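Local atomic coordinates of cyclopropane-fatty-acyl-phospholipid synthase 1 (Mycobacterium tuberculosis, PDB entry 1KPH), a protein that catalyses cyclopropane formation at the distal double bond of alpha mycolic acids, transferring a methylene group from S-adenosyl-L-methionine, in the biosynthesis of the mycobacterial cell envelope. Residues 225-230 and 277-282. Residues are numbered along the deposited sequence; the frame is centred on the assembly and turned at random.
Sequences VQSLQP and YIDVNQ
Gln226 and Gln282 form an antiparallel hydrogen-bonded pair, each N meeting the other's O, and Leu228 N, just past the strand, adds a hydrogen bond to Val280 O at 3.0 Å; the N-to-C directions of the two short strand segments lie 140° apart. Between these bonds, Ser227 and Asn281 form a non-hydrogen-bonded pair, the Asn281 OD1 lying 3.2 Å from Ser227 CA. At the end of strand 221-227, Ser227 OG reaches the syn lone pair of Asp279 OD1 at 2.7 Å and also accepts from Gln229 N in an ST turn, so one hydroxyl links the turn to the opposing strand. Val280 N also donates to Asp279 OD1, from above the carboxylate plane. With CG anti to the backbone N (chi1 -170°) and the chain extended, Gln229 crosses Asp279, its amide stacked on the carboxylate, and NE2 donates to Ile278 O at 3.1 Å from above the carbonyl plane. Leu228 CB packs on Val280 CG1, 3.7 Å away. Lys59 NZ hydrogen-bonds to both Gln226 OE1 and Gln282 OE1. Strand 221-227 edges the sheet of this Rossmann-like methyltransferase fold; strand 278-286 lies between strands 221-227 and 163-171, with helix 45-57 against Gln226, Leu228 and Gln282, and helix 256-275 against Ile278, which touches the bound didecyl-dimethyl-ammonium.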
ATOM      1  N   VAL A 225       8.462  14.605   1.695  1.00 19.40           N
ATOM      2  CA  VAL A 225       8.617  13.203   2.046  1.00 19.98           C
ATOM      3  C   VAL A 225       8.253  13.143   3.528  1.00 21.62           C
ATOM      4  O   VAL A 225       8.992  13.645   4.375  1.00 23.77           O
ATOM      5  CB  VAL A 225      10.071  12.713   1.854  1.00 21.73           C
ATOM      6  CG1 VAL A 225      10.154  11.209   2.103  1.00 19.41           C
ATOM      7  CG2 VAL A 225      10.551  13.038   0.447  1.00 21.55           C
ATOM      8  N   GLN A 226       7.100  12.555   3.833  1.00 19.49           N
ATOM      9  CA  GLN A 226       6.639  12.447   5.212  1.00 18.44           C
ATOM     10  C   GLN A 226       6.742  11.014   5.705  1.00 18.45           C
ATOM     11  O   GLN A 226       6.234  10.088   5.068  1.00 17.99           O
ATOM     12  CB  GLN A 226       5.192  12.922   5.319  1.00 17.42           C
ATOM     13  CG  GLN A 226       4.620  12.835   6.727  1.00 18.38           C
ATOM     14  CD  GLN A 226       3.235  13.438   6.830  1.00 17.10           C
ATOM     15  OE1 GLN A 226       2.653  13.864   5.831  1.00 17.94           O
ATOM     16  NE2 GLN A 226       2.693  13.472   8.045  1.00 16.03           N
ATOM     17  N   SER A 227       7.401  10.829   6.841  1.00 15.87           N
ATOM     18  CA  SER A 227       7.571   9.498   7.405  1.00 16.23           C
ATOM     19  C   SER A 227       6.486   9.166   8.425  1.00 17.79           C
ATOM     20  O   SER A 227       6.117  10.011   9.240  1.00 17.22           O
ATOM     21  CB  SER A 227       8.945   9.383   8.073  1.00 17.25           C
ATOM     22  OG  SER A 227       9.100   8.130   8.713  1.00 18.26           O
ATOM     23  N   LEU A 228       5.991   7.931   8.375  1.00 15.52           N
ATOM     24  CA  LEU A 228       4.967   7.461   9.307  1.00 17.24           C
ATOM     25  C   LEU A 228       5.522   6.267  10.085  1.00 17.62           C
ATOM     26  O   LEU A 228       4.770   5.473  10.656  1.00 19.61           O
ATOM     27  CB  LEU A 228       3.709   7.027   8.546  1.00 15.52           C
ATOM     28  CG  LEU A 228       3.005   8.051   7.657  1.00 14.55           C
ATOM     29  CD1 LEU A 228       1.689   7.453   7.164  1.00 16.84           C
ATOM     30  CD2 LEU A 228       2.749   9.332   8.434  1.00 16.75           C
ATOM     31  N   GLN A 229       6.847   6.164  10.107  1.00 18.41           N
ATOM     32  CA  GLN A 229       7.565   5.072  10.760  1.00 19.47           C
ATOM     33  C   GLN A 229       6.994   4.538  12.079  1.00 20.39           C
ATOM     34  O   GLN A 229       6.655   3.358  12.175  1.00 21.54           O
ATOM     35  CB  GLN A 229       9.032   5.474  10.949  1.00 19.64           C
ATOM     36  CG  GLN A 229       9.944   4.349  11.406  1.00 18.68           C
ATOM     37  CD  GLN A 229      11.401   4.770  11.429  1.00 20.30           C
ATOM     38  OE1 GLN A 229      11.767   5.733  12.102  1.00 20.31           O
ATOM     39  NE2 GLN A 229      12.242   4.052  10.688  1.00 16.40           N
ATOM     40  N   PRO A 230       6.878   5.391  13.110  1.00 20.90           N
ATOM     41  CA  PRO A 230       6.338   4.895  14.383  1.00 20.66           C
ATOM     42  C   PRO A 230       4.899   4.411  14.304  1.00 20.29           C
ATOM     43  O   PRO A 230       4.485   3.535  15.068  1.00 20.59           O
ATOM     44  CB  PRO A 230       6.490   6.097  15.311  1.00 21.53           C
ATOM     45  CG  PRO A 230       6.284   7.251  14.377  1.00 21.14           C
ATOM     46  CD  PRO A 230       7.130   6.841  13.180  1.00 19.95           C
ATOM     47  N   TYR A 277      14.828  -0.473  11.167  1.00 31.62           N
ATOM     48  CA  TYR A 277      15.481  -1.044   9.990  1.00 31.93           C
ATOM     49  C   TYR A 277      14.682  -0.740   8.732  1.00 29.07           C
ATOM     50  O   TYR A 277      15.220  -0.756   7.628  1.00 27.99           O
ATOM     51  CB  TYR A 277      15.672  -2.557  10.132  1.00 35.61           C
ATOM     52  CG  TYR A 277      16.720  -2.943  11.151  1.00 41.00           C
ATOM     53  CD1 TYR A 277      17.296  -4.215  11.148  1.00 41.92           C
ATOM     54  CD2 TYR A 277      17.124  -2.040  12.134  1.00 43.45           C
ATOM     55  CE1 TYR A 277      18.251  -4.573  12.102  1.00 44.23           C
ATOM     56  CE2 TYR A 277      18.070  -2.387  13.087  1.00 45.44           C
ATOM     57  CZ  TYR A 277      18.629  -3.651  13.068  1.00 45.48           C
ATOM     58  OH  TYR A 277      19.562  -3.978  14.027  1.00 47.64           O
ATOM     59  N   ILE A 278      13.393  -0.473   8.903  1.00 26.93           N
ATOM     60  CA  ILE A 278      12.536  -0.139   7.773  1.00 25.10           C
ATOM     61  C   ILE A 278      11.719   1.099   8.104  1.00 23.09           C
ATOM     62  O   ILE A 278      11.476   1.404   9.271  1.00 22.07           O
ATOM     63  CB  ILE A 278      11.601  -1.308   7.395  1.00 26.13           C
ATOM     64  CG1 ILE A 278      10.853  -1.810   8.628  1.00 26.01           C
ATOM     65  CG2 ILE A 278      12.416  -2.429   6.754  1.00 27.33           C
ATOM     66  CD1 ILE A 278       9.994  -3.028   8.354  1.00 27.07           C
ATOM     67  N   ASP A 279      11.304   1.809   7.063  1.00 21.86           N
ATOM     68  CA  ASP A 279      10.549   3.047   7.209  1.00 20.98           C
ATOM     69  C   ASP A 279       9.384   3.002   6.219  1.00 18.66           C
ATOM     70  O   ASP A 279       9.261   2.059   5.434  1.00 19.43           O
ATOM     71  CB  ASP A 279      11.487   4.224   6.884  1.00 21.48           C
ATOM     72  CG  ASP A 279      10.958   5.573   7.357  1.00 22.41           C
ATOM     73  OD1 ASP A 279       9.813   5.661   7.842  1.00 23.48           O
ATOM     74  OD2 ASP A 279      11.711   6.564   7.232  1.00 22.91           O
ATOM     75  N   VAL A 280       8.519   4.005   6.277  1.00 17.40           N
ATOM     76  CA  VAL A 280       7.388   4.099   5.358  1.00 18.63           C
ATOM     77  C   VAL A 280       7.208   5.591   5.109  1.00 18.65           C
ATOM     78  O   VAL A 280       7.134   6.387   6.049  1.00 17.84           O
ATOM     79  CB  VAL A 280       6.094   3.461   5.947  1.00 16.83           C
ATOM     80  CG1 VAL A 280       5.707   4.131   7.251  1.00 16.51           C
ATOM     81  CG2 VAL A 280       4.962   3.563   4.930  1.00 16.91           C
ATOM     82  N   ASN A 281       7.163   5.975   3.839  1.00 17.45           N
ATOM     83  CA  ASN A 281       7.063   7.387   3.499  1.00 17.76           C
ATOM     84  C   ASN A 281       6.056   7.737   2.420  1.00 17.08           C
ATOM     85  O   ASN A 281       5.786   6.942   1.518  1.00 16.63           O
ATOM     86  CB  ASN A 281       8.435   7.899   3.043  1.00 16.26           C
ATOM     87  CG  ASN A 281       9.459   7.909   4.158  1.00 16.11           C
ATOM     88  OD1 ASN A 281       9.548   8.869   4.921  1.00 15.43           O
ATOM     89  ND2 ASN A 281      10.229   6.832   4.265  1.00 17.53           N
ATOM     90  N   GLN A 282       5.511   8.945   2.526  1.00 16.62           N
ATOM     91  CA  GLN A 282       4.579   9.458   1.534  1.00 18.28           C
ATOM     92  C   GLN A 282       5.339  10.520   0.744  1.00 18.21           C
ATOM     93  O   GLN A 282       5.797  11.510   1.313  1.00 19.56           O
ATOM     94  CB  GLN A 282       3.359  10.108   2.188  1.00 16.07           C
ATOM     95  CG  GLN A 282       2.527   9.193   3.055  1.00 14.68           C
ATOM     96  CD  GLN A 282       1.097   9.685   3.182  1.00 16.27           C
ATOM     97  OE1 GLN A 282       0.846  10.891   3.192  1.00 15.60           O
ATOM     98  NE2 GLN A 282       0.152   8.753   3.287  1.00 15.46           N
TER